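Local coordinates for aspartate aminotransferase (Thermotoga maritima, PDB 1O4S), which catalyses the pyridoxal-phosphate-dependent transfer of an amino group from L-aspartate to 2-oxoglutarate, giving oxaloacetate and L-glutamate, at residues B[149-154]-B[357-362]; B[165-170]-B[197-202]; B[182-185]-B[190-193]; B[217-222]-B[300-305]; B[321-326]-B[366-371]. All blocks are in the same frame, centred on the assembly; numbering follows the deposited sequence.

How the interactions relate
Interaction 1 is only partly buried: a lysine from the loop 357-362 reaches an edge strand of the large sheet and binds through charge. Interactions 2 to 5 are buried. Interaction 2, made of aliphatic chains, joins two helices of the same large domain, far from the cofactor; its helix 164-170 also packs on the strand used by interaction 1. Interaction 3 lies in the active-site loop and relies on directed hydrogen bonds, one reaching the cofactor. Interactions 4 and 5 are neighbours, with centres about 8 Å apart: the loop 217-222 pairs with 321-326, while helix 296-315 is one partner of interaction 4 and touches F368 and P323 of interaction 5. Both rest on van der Waals packing across the segments.

Interaction 1 of 5, residues B[149-154]-B[357-362]; sequences VNVVET and AFLKPG. With SO4 (sulfate ion), chain L.
K360 and E153 carry this contact, a salt bridge of 2.9 Å from K360 NZ to E153 OE1. Both side chains start with CG anti to the backbone N, but E153 continues extended while K360 bends at chi2 (83°), a bend that brings NZ to E153 OE1 and T154 O; the two side chains cross at about a right angle. The ammonium meets OE1 on its anti side, 33° out of the carboxylate plane. NZ also donates to T154 O at 2.8 Å with a C=O...N angle of 141°, so it ties together a side chain and the backbone next to it. A sulfate ion, probably from the crystallisation liquor, accepts a third bond from K360 NZ to its O1 at 2.8 Å, and is itself held by the backbone N atoms of M156 and S157. Earlier in the strand, V151 CG2 lies 4.2 Å from L359 CD1, and both residues also touch I139. The contact thus joins the edge strand 148-153 of the large sheet to the loop between strands 350-354 and 363-367. With an alanine here instead of K360, the E153 carboxylate would probably lose its countercharge and T154 O this donor. Three acceptors, two of them anionic, gathered round one buried amine are consistent with a protonated lysine.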
# COMPACT_ATOMS: atom_id res chain seq x y z
N VAL B 149 21.42 0.91 7.85
CA VAL B 149 21.19 -0.21 8.72
C VAL B 149 22.49 -0.64 9.40
O VAL B 149 23.53 -0.70 8.75
CB VAL B 149 20.60 -1.42 7.96
CG1 VAL B 149 20.30 -2.54 8.93
CG2 VAL B 149 19.29 -1.03 7.21
N ASN B 150 22.38 -0.96 10.69
CA ASN B 150 23.45 -1.60 11.43
C ASN B 150 22.90 -2.96 11.86
O ASN B 150 22.01 -3.03 12.69
CB ASN B 150 23.86 -0.74 12.64
CG ASN B 150 25.25 -1.07 13.17
OD1 ASN B 150 25.78 -2.17 12.97
ND2 ASN B 150 25.85 -0.10 13.88
N VAL B 151 23.42 -4.02 11.25
CA VAL B 151 22.98 -5.39 11.52
C VAL B 151 23.81 -5.94 12.66
O VAL B 151 25.04 -5.99 12.57
CB VAL B 151 23.15 -6.30 10.29
CG1 VAL B 151 22.64 -7.70 10.59
CG2 VAL B 151 22.48 -5.69 9.06
N VAL B 152 23.13 -6.34 13.72
CA VAL B 152 23.79 -6.89 14.89
C VAL B 152 23.48 -8.37 14.84
O VAL B 152 22.33 -8.77 15.02
CB VAL B 152 23.26 -6.25 16.21
CG1 VAL B 152 23.82 -6.96 17.42
CG2 VAL B 152 23.60 -4.77 16.24
N GLU B 153 24.52 -9.16 14.57
CA GLU B 153 24.40 -10.60 14.49
C GLU B 153 24.23 -11.26 15.87
O GLU B 153 24.90 -10.90 16.84
CB GLU B 153 25.62 -11.17 13.79
CG GLU B 153 25.48 -12.64 13.40
CD GLU B 153 26.74 -13.21 12.78
OE1 GLU B 153 26.70 -14.38 12.31
OE2 GLU B 153 27.78 -12.49 12.76
N THR B 154 23.33 -12.24 15.91
CA THR B 154 23.12 -13.11 17.07
C THR B 154 23.44 -14.54 16.69
O THR B 154 23.48 -14.90 15.52
CB THR B 154 21.67 -13.02 17.63
OG1 THR B 154 20.71 -13.48 16.67
CG2 THR B 154 21.26 -11.59 17.93
N ALA B 357 19.46 -15.99 3.14
CA ALA B 357 18.40 -15.01 2.90
C ALA B 357 18.15 -14.11 4.12
O ALA B 357 17.70 -12.96 4.00
CB ALA B 357 17.16 -15.74 2.49
N PHE B 358 18.45 -14.62 5.31
CA PHE B 358 18.24 -13.93 6.57
C PHE B 358 19.55 -13.39 7.18
O PHE B 358 19.62 -13.08 8.38
CB PHE B 358 17.55 -14.91 7.52
CG PHE B 358 16.34 -15.59 6.92
CD1 PHE B 358 15.09 -14.96 6.95
CD2 PHE B 358 16.43 -16.84 6.31
CE1 PHE B 358 13.92 -15.59 6.40
CE2 PHE B 358 15.30 -17.48 5.75
CZ PHE B 358 14.04 -16.83 5.79
N LEU B 359 20.58 -13.30 6.33
CA LEU B 359 21.94 -12.89 6.69
C LEU B 359 22.63 -13.78 7.72
O LEU B 359 23.48 -13.32 8.47
CB LEU B 359 21.96 -11.43 7.16
CG LEU B 359 21.26 -10.45 6.21
CD1 LEU B 359 21.47 -8.98 6.64
CD2 LEU B 359 21.72 -10.70 4.77
N LYS B 360 22.27 -15.06 7.73
CA LYS B 360 22.90 -16.04 8.61
C LYS B 360 23.19 -17.32 7.85
O LYS B 360 22.42 -18.30 7.93
CB LYS B 360 22.02 -16.33 9.83
CG LYS B 360 22.75 -17.16 10.89
CD LYS B 360 23.61 -16.29 11.78
CE LYS B 360 24.41 -17.15 12.74
NZ LYS B 360 25.09 -16.35 13.77
N PRO B 361 24.30 -17.32 7.10
CA PRO B 361 24.74 -18.49 6.34
C PRO B 361 25.03 -19.72 7.21
O PRO B 361 25.28 -19.62 8.41
CB PRO B 361 26.03 -18.01 5.65
CG PRO B 361 25.89 -16.48 5.63
CD PRO B 361 25.21 -16.16 6.92
N GLY B 362 24.98 -20.90 6.60
CA GLY B 362 25.19 -22.14 7.31
C GLY B 362 23.98 -22.62 8.09
O GLY B 362 24.10 -23.50 8.95
S SO4 L . 26.38 -19.70 15.52
O1 SO4 L . 25.25 -18.84 15.14
O2 SO4 L . 26.44 -20.89 14.65
O3 SO4 L . 27.59 -18.89 15.29
O4 SO4 L . 26.30 -20.04 16.95

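Interaction 2 of 5, residues B[165-170]-B[197-202]; sequences EEVEGL and EGLVRL
L202 N donates to G198 O at 2.9 Å, the shortest of the backbone bonds here, and this helical bond fixes the turn from which the L202 side chain reaches toward the other helix. No hydrogen bond crosses between the two segments; branched aliphatic groups do the work. L202 CD1 sits between V167 CG1 and E168 CB, 4.0 Å from each. Its CD2 presses on the outer part of E168, 3.5 Å from both CG and the carboxylate carbon CD. E168 is extended, with CG anti to the backbone N (chi1 -172°), which lays the chain beside the leucine; the E168 side chain also touches K205 and R206. A glutamate suits this partly exposed edge because its CB and CG methylenes can pack on a leucine. V167 also meets L199, CG1 to CD2, at a longer 4.5 Å. The helix segments run nearly parallel, at 19°, and their axes come no closer than 10.8 Å, so the side chains have to span a fairly wide gap. Beyond the pair, L199 and L202 pack on F208, and L202 also on L171. Helix 164-170 rests through L170 on V152 of strand 148-153, while helix 193-206 turns V200 and E197 toward helix 228-231.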
# COMPACT_ATOMS: atom_id res chain seq x y z
N GLU B 165 24.20 -5.10 26.16
CA GLU B 165 25.50 -4.54 26.40
C GLU B 165 26.09 -4.07 25.04
O GLU B 165 26.42 -2.90 24.88
CB GLU B 165 26.36 -5.64 27.09
CG GLU B 165 25.64 -6.42 28.26
CD GLU B 165 24.62 -7.55 27.86
OE1 GLU B 165 24.88 -8.38 26.97
OE2 GLU B 165 23.55 -7.65 28.50
N GLU B 166 26.12 -4.99 24.08
CA GLU B 166 26.62 -4.76 22.71
C GLU B 166 25.78 -3.78 21.89
O GLU B 166 26.29 -3.17 20.96
CB GLU B 166 26.72 -6.12 21.98
CG GLU B 166 26.73 -6.15 20.45
CD GLU B 166 27.09 -7.54 19.89
OE1 GLU B 166 28.03 -8.17 20.44
OE2 GLU B 166 26.46 -8.01 18.91
N VAL B 167 24.50 -3.65 22.23
CA VAL B 167 23.62 -2.70 21.54
C VAL B 167 23.95 -1.26 21.95
O VAL B 167 23.99 -0.37 21.09
CB VAL B 167 22.11 -3.00 21.81
CG1 VAL B 167 21.22 -1.84 21.37
CG2 VAL B 167 21.69 -4.29 21.08
N GLU B 168 24.17 -1.03 23.24
CA GLU B 168 24.51 0.30 23.72
C GLU B 168 25.84 0.72 23.14
O GLU B 168 26.06 1.89 22.82
CB GLU B 168 24.57 0.37 25.24
CG GLU B 168 24.72 1.80 25.74
CD GLU B 168 24.67 1.95 27.25
OE1 GLU B 168 24.78 3.11 27.71
OE2 GLU B 168 24.52 0.93 27.96
N GLY B 169 26.73 -0.27 23.01
CA GLY B 169 28.06 -0.08 22.47
C GLY B 169 28.04 0.48 21.07
O GLY B 169 28.95 1.23 20.71
N LEU B 170 27.01 0.12 20.30
CA LEU B 170 26.87 0.54 18.89
C LEU B 170 26.08 1.81 18.65
O LEU B 170 26.10 2.33 17.55
CB LEU B 170 26.19 -0.56 18.04
CG LEU B 170 26.88 -1.92 17.93
CD1 LEU B 170 26.06 -2.83 17.02
CD2 LEU B 170 28.34 -1.80 17.43
N GLU B 197 13.34 -4.91 28.92
CA GLU B 197 13.34 -3.89 29.99
C GLU B 197 14.55 -2.97 29.87
O GLU B 197 14.44 -1.76 30.06
CB GLU B 197 13.38 -4.55 31.39
CG GLU B 197 12.12 -5.34 31.72
CD GLU B 197 12.11 -5.98 33.10
OE1 GLU B 197 13.13 -6.59 33.52
OE2 GLU B 197 11.06 -5.87 33.76
N GLY B 198 15.69 -3.57 29.56
CA GLY B 198 16.92 -2.84 29.38
C GLY B 198 16.89 -1.98 28.14
O GLY B 198 17.39 -0.86 28.14
N LEU B 199 16.26 -2.49 27.08
CA LEU B 199 16.22 -1.77 25.82
C LEU B 199 15.32 -0.55 25.99
O LEU B 199 15.61 0.52 25.49
CB LEU B 199 15.70 -2.69 24.72
CG LEU B 199 16.27 -2.72 23.29
CD1 LEU B 199 15.12 -3.00 22.34
CD2 LEU B 199 17.01 -1.47 22.88
N VAL B 200 14.23 -0.71 26.73
CA VAL B 200 13.32 0.38 27.04
C VAL B 200 14.02 1.47 27.90
O VAL B 200 13.72 2.65 27.76
CB VAL B 200 12.06 -0.16 27.78
CG1 VAL B 200 11.33 0.95 28.56
CG2 VAL B 200 11.15 -0.84 26.84
N ARG B 201 14.94 1.06 28.78
CA ARG B 201 15.77 2.00 29.52
C ARG B 201 16.70 2.74 28.58
O ARG B 201 16.77 3.97 28.62
CB ARG B 201 16.62 1.30 30.61
CG ARG B 201 15.89 0.99 31.90
CD ARG B 201 16.82 0.58 33.08
NE ARG B 201 17.40 -0.76 32.92
CZ ARG B 201 16.76 -1.92 33.18
NH1 ARG B 201 15.50 -1.93 33.63
NH2 ARG B 201 17.39 -3.09 32.99
N LEU B 202 17.40 2.00 27.73
CA LEU B 202 18.30 2.59 26.73
C LEU B 202 17.63 3.62 25.83
O LEU B 202 18.26 4.60 25.47
CB LEU B 202 18.89 1.53 25.81
CG LEU B 202 20.22 0.86 26.10
CD1 LEU B 202 20.62 0.04 24.86
CD2 LEU B 202 21.31 1.89 26.45

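Interaction 3 of 5, residues B[182-185]-B[190-193]; sequences SPNN and VYRR. With PLP (pyridoxal-5'-phosphate), chain M; SO4 (sulfate ion), chain K.
P183 follows a cis peptide bond, and the chain then folds back so that the CA atoms of P183 and V190 stand 4.6 Å apart. This is the active-site loop between strand 175-180 and helix 193-206, with the sequence around N185 matching the Asn-Pro-Thr-Gly signature of class I aminotransferases. S182 closes the loop: its OG, anti to the backbone N (chi1 176°), accepts a nearly straight bond from Y191 N at 2.9 Å. The same hydroxyl donates to a water at 2.9 Å, which in turn donates to Y191 O, so one small side chain holds the tyrosine's N directly and its O through the water. Replacing S182 with an alanine would probably leave Y191 N without this acceptor and the water without one of its anchors. P183 and V190 lie side by side, pointing the same way, with CG and CG2 3.9 Å apart; two compact nonpolar groups suit this closely folded, buried loop. S182 CB approaches the Y191 ring obliquely. N184 is pinned by T187 OG1 at its OD1 and by N181 O at its ND2, just before N185. N185 and R365, by similarity aspartate-binding residues, are joined through OD1 and NH1. N185 ND2 donates to PLP O3 at 2.9 Å and to O1 of a sulfate, probably from the crystallisation liquor, at 2.8 Å.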
# COMPACT_ATOMS: atom_id res chain seq x y z
N SER B 182 10.00 -10.28 17.91
CA SER B 182 9.82 -11.37 18.84
C SER B 182 8.31 -11.62 18.96
O SER B 182 7.57 -10.66 19.23
CB SER B 182 10.45 -11.02 20.19
OG SER B 182 10.21 -12.03 21.14
N PRO B 183 7.84 -12.86 18.75
CA PRO B 183 8.64 -14.01 18.27
C PRO B 183 9.27 -13.85 16.89
O PRO B 183 8.73 -13.16 15.99
CB PRO B 183 7.63 -15.18 18.25
CG PRO B 183 6.48 -14.73 19.13
CD PRO B 183 6.42 -13.22 18.97
N ASN B 184 10.40 -14.50 16.70
CA ASN B 184 11.32 -14.17 15.62
C ASN B 184 11.10 -15.01 14.38
O ASN B 184 10.88 -16.21 14.46
CB ASN B 184 12.76 -14.34 16.10
CG ASN B 184 13.77 -13.88 15.09
OD1 ASN B 184 14.46 -14.69 14.47
ND2 ASN B 184 13.85 -12.56 14.89
N ASN B 185 11.14 -14.34 13.24
CA ASN B 185 11.28 -14.99 11.95
C ASN B 185 12.74 -14.67 11.52
O ASN B 185 13.04 -13.48 11.33
CB ASN B 185 10.25 -14.40 10.99
CG ASN B 185 10.30 -15.00 9.62
OD1 ASN B 185 11.17 -15.80 9.30
ND2 ASN B 185 9.33 -14.65 8.78
N VAL B 190 12.04 -16.08 21.24
CA VAL B 190 11.29 -15.06 21.93
C VAL B 190 12.33 -14.37 22.82
O VAL B 190 13.06 -15.00 23.56
CB VAL B 190 10.19 -15.75 22.74
CG1 VAL B 190 9.90 -15.04 24.03
CG2 VAL B 190 8.93 -15.96 21.92
N TYR B 191 12.39 -13.05 22.74
CA TYR B 191 13.37 -12.28 23.47
C TYR B 191 13.05 -12.19 24.96
O TYR B 191 11.89 -12.05 25.35
CB TYR B 191 13.49 -10.87 22.87
CG TYR B 191 14.20 -10.79 21.52
CD1 TYR B 191 14.80 -11.90 20.93
CD2 TYR B 191 14.30 -9.56 20.86
CE1 TYR B 191 15.46 -11.80 19.67
CE2 TYR B 191 14.98 -9.45 19.62
CZ TYR B 191 15.55 -10.57 19.04
OH TYR B 191 16.23 -10.47 17.86
N ARG B 192 14.11 -12.24 25.77
CA ARG B 192 14.05 -12.34 27.21
C ARG B 192 13.55 -11.02 27.76
O ARG B 192 13.82 -9.96 27.20
CB ARG B 192 15.45 -12.65 27.79
CG ARG B 192 16.09 -14.01 27.38
CD ARG B 192 15.58 -15.27 28.18
NE ARG B 192 16.40 -15.61 29.36
CZ ARG B 192 16.14 -16.61 30.22
NH1 ARG B 192 15.08 -17.41 30.08
NH2 ARG B 192 16.96 -16.82 31.25
N ARG B 193 12.83 -11.09 28.87
CA ARG B 193 12.27 -9.93 29.52
C ARG B 193 13.35 -8.92 29.94
O ARG B 193 13.20 -7.72 29.78
CB ARG B 193 11.44 -10.38 30.73
CG ARG B 193 10.82 -9.23 31.51
CD ARG B 193 9.94 -9.65 32.67
NE ARG B 193 9.27 -8.46 33.22
CZ ARG B 193 8.01 -8.08 32.98
NH1 ARG B 193 7.19 -8.81 32.21
NH2 ARG B 193 7.55 -6.95 33.54
N1 PLP M . 7.02 -9.52 10.11
C2 PLP M . 7.44 -10.82 9.96
C2A PLP M . 8.77 -11.15 10.56
C3 PLP M . 6.66 -11.76 9.26
O3 PLP M . 7.04 -12.92 9.15
C4 PLP M . 5.40 -11.39 8.75
C4A PLP M . 4.53 -12.42 8.00
C5 PLP M . 5.02 -10.04 8.95
C6 PLP M . 5.83 -9.13 9.62
C5A PLP M . 3.72 -9.41 8.48
O4P PLP M . 3.13 -9.64 7.21
P PLP M . 1.71 -9.02 6.81
O1P PLP M . 1.13 -10.14 6.03
O2P PLP M . 0.95 -8.66 8.03
O3P PLP M . 2.16 -7.89 5.97
S SO4 K . 8.85 -15.09 4.63
O1 SO4 K . 8.82 -15.29 6.09
O2 SO4 K . 10.13 -14.45 4.33
O3 SO4 K . 8.67 -16.33 3.84
O4 SO4 K . 7.72 -14.25 4.30
O HOH W 1 9.63 -11.48 23.89

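Interaction 4 of 5, residues B[217-222]-B[300-305]; sequences DSLVYT and QTFKER
Y221 is central to the packing, and it and K303 slide past each other in opposite directions. Ring atom CD1 of Y221 lies 3.5 Å from K303 CA and 3.6 Å from K303 CB, while the lysine chain, extended from a CG anti to the backbone N, runs back alongside the tyrosine stem. Its CB and CG pack beside CD1, and a long flexible chain suits a partly exposed position. A second group of contacts is made by F302. Y221 OH stands 3.4 Å from F302 CB, and L219 CD2 reaches F302 CD2 at 3.8 Å, so the aromatic side chain is met from L219 and from the phenol end at once. The L219 side chain is also about 4 Å from that of K246, the cofactor-attachment lysine, not attached here. Polar bonds do not cross between the segments. The Y221 hydroxyl is instead hydrogen-bonded to A326 O, which anchors the ring where it meets the helix. L219 centres an inverse gamma turn, its O 3.9 Å above one face of the Y221 ring, offset toward the rim. The loop 217-222 is thus held by backbone bonds of L219 and Y221 to A326 and E324, and by helix 296-315, whose F302 ring meets F327 and whose R305 contacts helix 372-386.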
# COMPACT_ATOMS: atom_id res chain seq x y z
N ASP B 217 2.84 -13.03 17.93
CA ASP B 217 2.66 -13.09 19.39
C ASP B 217 1.61 -14.09 19.91
O ASP B 217 1.64 -14.45 21.11
CB ASP B 217 2.40 -11.70 19.99
CG ASP B 217 1.01 -11.13 19.67
OD1 ASP B 217 0.58 -10.18 20.37
OD2 ASP B 217 0.31 -11.50 18.71
N SER B 218 0.67 -14.50 19.05
CA SER B 218 -0.35 -15.49 19.37
C SER B 218 0.19 -16.87 19.21
O SER B 218 -0.30 -17.80 19.82
CB SER B 218 -1.54 -15.37 18.37
OG SER B 218 -2.52 -14.58 18.98
N LEU B 219 1.13 -17.02 18.28
CA LEU B 219 1.69 -18.33 17.99
C LEU B 219 2.88 -18.58 18.90
O LEU B 219 4.03 -18.59 18.47
CB LEU B 219 2.06 -18.44 16.51
CG LEU B 219 0.85 -18.56 15.58
CD1 LEU B 219 1.14 -18.07 14.19
CD2 LEU B 219 0.43 -20.01 15.53
N VAL B 220 2.58 -18.75 20.19
CA VAL B 220 3.59 -19.00 21.21
C VAL B 220 3.32 -20.35 21.89
O VAL B 220 2.17 -20.76 22.06
CB VAL B 220 3.67 -17.84 22.24
CG1 VAL B 220 4.28 -16.59 21.58
CG2 VAL B 220 2.30 -17.53 22.86
N TYR B 221 4.41 -21.05 22.22
CA TYR B 221 4.37 -22.43 22.72
C TYR B 221 4.90 -22.49 24.13
O TYR B 221 5.29 -23.53 24.62
CB TYR B 221 5.18 -23.35 21.81
CG TYR B 221 4.84 -23.06 20.37
CD1 TYR B 221 3.52 -23.12 19.94
CD2 TYR B 221 5.83 -22.69 19.46
CE1 TYR B 221 3.18 -22.83 18.62
CE2 TYR B 221 5.49 -22.40 18.13
CZ TYR B 221 4.16 -22.46 17.72
OH TYR B 221 3.80 -22.16 16.42
N THR B 222 4.83 -21.35 24.80
CA THR B 222 5.52 -21.14 26.04
C THR B 222 4.85 -19.97 26.78
O THR B 222 4.08 -19.19 26.18
CB THR B 222 7.02 -20.94 25.67
OG1 THR B 222 7.77 -22.09 26.09
CG2 THR B 222 7.68 -19.79 26.34
N GLN B 300 -2.79 -24.49 18.84
CA GLN B 300 -2.49 -25.81 19.43
C GLN B 300 -2.02 -26.78 18.36
O GLN B 300 -1.15 -27.63 18.62
CB GLN B 300 -3.70 -26.40 20.17
CG GLN B 300 -3.52 -27.85 20.70
CD GLN B 300 -2.41 -28.03 21.80
OE1 GLN B 300 -1.92 -29.16 22.02
NE2 GLN B 300 -2.04 -26.94 22.50
N THR B 301 -2.62 -26.68 17.18
CA THR B 301 -2.17 -27.44 16.04
C THR B 301 -0.68 -27.14 15.71
O THR B 301 0.10 -28.04 15.48
CB THR B 301 -3.03 -27.14 14.81
OG1 THR B 301 -4.41 -27.51 15.04
CG2 THR B 301 -2.53 -27.97 13.64
N PHE B 302 -0.31 -25.86 15.70
CA PHE B 302 1.07 -25.46 15.47
C PHE B 302 2.01 -25.90 16.61
O PHE B 302 3.15 -26.30 16.35
CB PHE B 302 1.20 -23.95 15.23
CG PHE B 302 1.03 -23.55 13.79
CD1 PHE B 302 2.06 -23.71 12.89
CD2 PHE B 302 -0.17 -23.05 13.33
CE1 PHE B 302 1.90 -23.35 11.55
CE2 PHE B 302 -0.32 -22.67 12.01
CZ PHE B 302 0.72 -22.83 11.12
N LYS B 303 1.54 -25.84 17.85
CA LYS B 303 2.33 -26.29 19.01
C LYS B 303 2.71 -27.76 18.86
O LYS B 303 3.84 -28.13 19.09
CB LYS B 303 1.55 -26.08 20.31
CG LYS B 303 2.32 -26.41 21.61
CD LYS B 303 1.54 -25.89 22.83
CE LYS B 303 2.30 -26.11 24.12
NZ LYS B 303 1.49 -25.94 25.37
N GLU B 304 1.76 -28.59 18.46
CA GLU B 304 2.02 -30.00 18.35
C GLU B 304 2.86 -30.36 17.12
O GLU B 304 3.62 -31.34 17.17
CB GLU B 304 0.73 -30.80 18.49
CG GLU B 304 -0.00 -31.21 17.24
CD GLU B 304 -1.11 -32.19 17.57
OE1 GLU B 304 -1.53 -32.22 18.78
OE2 GLU B 304 -1.57 -32.93 16.63
N ARG B 305 2.78 -29.56 16.06
CA ARG B 305 3.70 -29.69 14.93
C ARG B 305 5.13 -29.30 15.34
O ARG B 305 6.11 -29.93 14.93
CB ARG B 305 3.27 -28.79 13.76
CG ARG B 305 1.96 -29.20 13.06
CD ARG B 305 1.40 -28.11 12.26
NE ARG B 305 0.24 -28.49 11.46
CZ ARG B 305 -0.32 -27.67 10.59
NH1 ARG B 305 0.16 -26.44 10.45
NH2 ARG B 305 -1.36 -28.07 9.86

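Interaction 5 of 5, residues B[321-326]-B[366-371]; sequences VEPEGA and LSFATS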
# COMPACT_ATOMS: atom_id res chain seq x y z
N VAL B 321 18.09 -24.06 17.80
CA VAL B 321 17.43 -23.53 18.99
C VAL B 321 15.93 -23.86 18.89
O VAL B 321 15.29 -23.64 17.86
CB VAL B 321 17.64 -21.99 19.09
CG1 VAL B 321 17.05 -21.44 20.39
CG2 VAL B 321 19.15 -21.64 19.00
N GLU B 322 15.39 -24.45 19.95
CA GLU B 322 14.00 -24.86 19.98
C GLU B 322 13.14 -23.61 19.84
O GLU B 322 13.25 -22.71 20.66
CB GLU B 322 13.71 -25.57 21.31
CG GLU B 322 12.31 -26.16 21.44
CD GLU B 322 12.12 -26.92 22.75
OE1 GLU B 322 13.11 -27.46 23.29
OE2 GLU B 322 10.97 -26.99 23.26
N PRO B 323 12.31 -23.53 18.80
CA PRO B 323 11.47 -22.33 18.64
C PRO B 323 10.41 -22.23 19.75
O PRO B 323 9.85 -23.25 20.14
CB PRO B 323 10.82 -22.52 17.25
CG PRO B 323 10.83 -23.93 17.00
CD PRO B 323 12.10 -24.50 17.72
N GLU B 324 10.20 -21.03 20.28
CA GLU B 324 9.19 -20.77 21.30
C GLU B 324 7.97 -20.07 20.73
O GLU B 324 6.99 -19.83 21.44
CB GLU B 324 9.81 -19.94 22.43
CG GLU B 324 10.72 -20.79 23.35
CD GLU B 324 11.17 -20.07 24.63
OE1 GLU B 324 12.09 -19.23 24.58
OE2 GLU B 324 10.63 -20.38 25.71
N GLY B 325 8.04 -19.73 19.45
CA GLY B 325 6.96 -19.04 18.76
C GLY B 325 7.15 -19.01 17.25
O GLY B 325 8.17 -19.50 16.75
N ALA B 326 6.16 -18.43 16.55
CA ALA B 326 6.07 -18.42 15.09
C ALA B 326 5.99 -19.87 14.59
O ALA B 326 5.56 -20.74 15.34
CB ALA B 326 7.23 -17.62 14.44
N LEU B 366 13.02 -24.04 8.05
CA LEU B 366 11.93 -24.96 7.80
C LEU B 366 10.62 -24.38 8.41
O LEU B 366 10.56 -23.93 9.55
CB LEU B 366 12.31 -26.34 8.37
CG LEU B 366 11.28 -27.48 8.32
CD1 LEU B 366 11.97 -28.81 8.47
CD2 LEU B 366 10.18 -27.31 9.39
N SER B 367 9.58 -24.34 7.61
CA SER B 367 8.27 -23.91 8.10
C SER B 367 7.46 -25.12 8.39
O SER B 367 7.48 -26.10 7.62
CB SER B 367 7.52 -23.07 7.05
OG SER B 367 8.30 -21.95 6.71
N PHE B 368 6.74 -25.08 9.50
CA PHE B 368 5.85 -26.19 9.79
C PHE B 368 4.36 -25.79 9.71
O PHE B 368 3.52 -26.15 10.56
CB PHE B 368 6.24 -26.91 11.09
CG PHE B 368 6.49 -26.01 12.26
CD1 PHE B 368 5.45 -25.62 13.09
CD2 PHE B 368 7.80 -25.61 12.56
CE1 PHE B 368 5.69 -24.85 14.20
CE2 PHE B 368 8.04 -24.83 13.66
CZ PHE B 368 6.98 -24.45 14.49
N ALA B 369 4.05 -25.03 8.66
CA ALA B 369 2.67 -24.74 8.29
C ALA B 369 2.22 -25.80 7.29
O ALA B 369 1.78 -25.50 6.19
CB ALA B 369 2.53 -23.30 7.73
N THR B 370 2.40 -27.06 7.67
CA THR B 370 1.83 -28.20 6.97
C THR B 370 1.53 -29.33 7.95
O THR B 370 1.93 -29.31 9.11
CB THR B 370 2.72 -28.69 5.78
OG1 THR B 370 3.71 -29.62 6.23
CG2 THR B 370 3.58 -27.60 5.18
N SER B 371 0.80 -30.32 7.46
CA SER B 371 0.34 -31.40 8.30
C SER B 371 1.51 -32.23 8.87
O SER B 371 2.58 -32.32 8.26
CB SER B 371 -0.59 -32.29 7.51
OG SER B 371 0.09 -32.80 6.39
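This is a small, loose, buried van der Waals contact of a ring with a proline and a carbonyl oxygen, in the small domain, where a phenylalanine just past strand 363-367 reaches the loop that leads into strand 328-332. F368 supplies one whole side of it. Its CG sits between the backbone N and the carbonyl carbon (chi1 48°), a sterically costly rotamer that swings the ring across to P323 and A326. Two atoms at the far end of the ring do the touching: CE2 lies 4.4 Å from P323 CG, and CZ is 4.1 Å from A326 O, both approaches being oblique. Proline fits here because its rigid ring offers CG as a compact apolar surface; it rests also on V310 and K306 of helix 296-315 and on L329. The F368 ring is enclosed further by F302 and K306 of that helix and by L375 of helix 372-386. The side chain of A326 lies about 7 Å from the bound cofactor and contacts Y216, so the loop borders the active site. No hydrogen bond crosses the segments, and cohesion depends on how the ring fits among its neighbours. Because A326 O is already satisfied by Y221, the ring can pack against that oxygen without depriving it of a hydrogen bond.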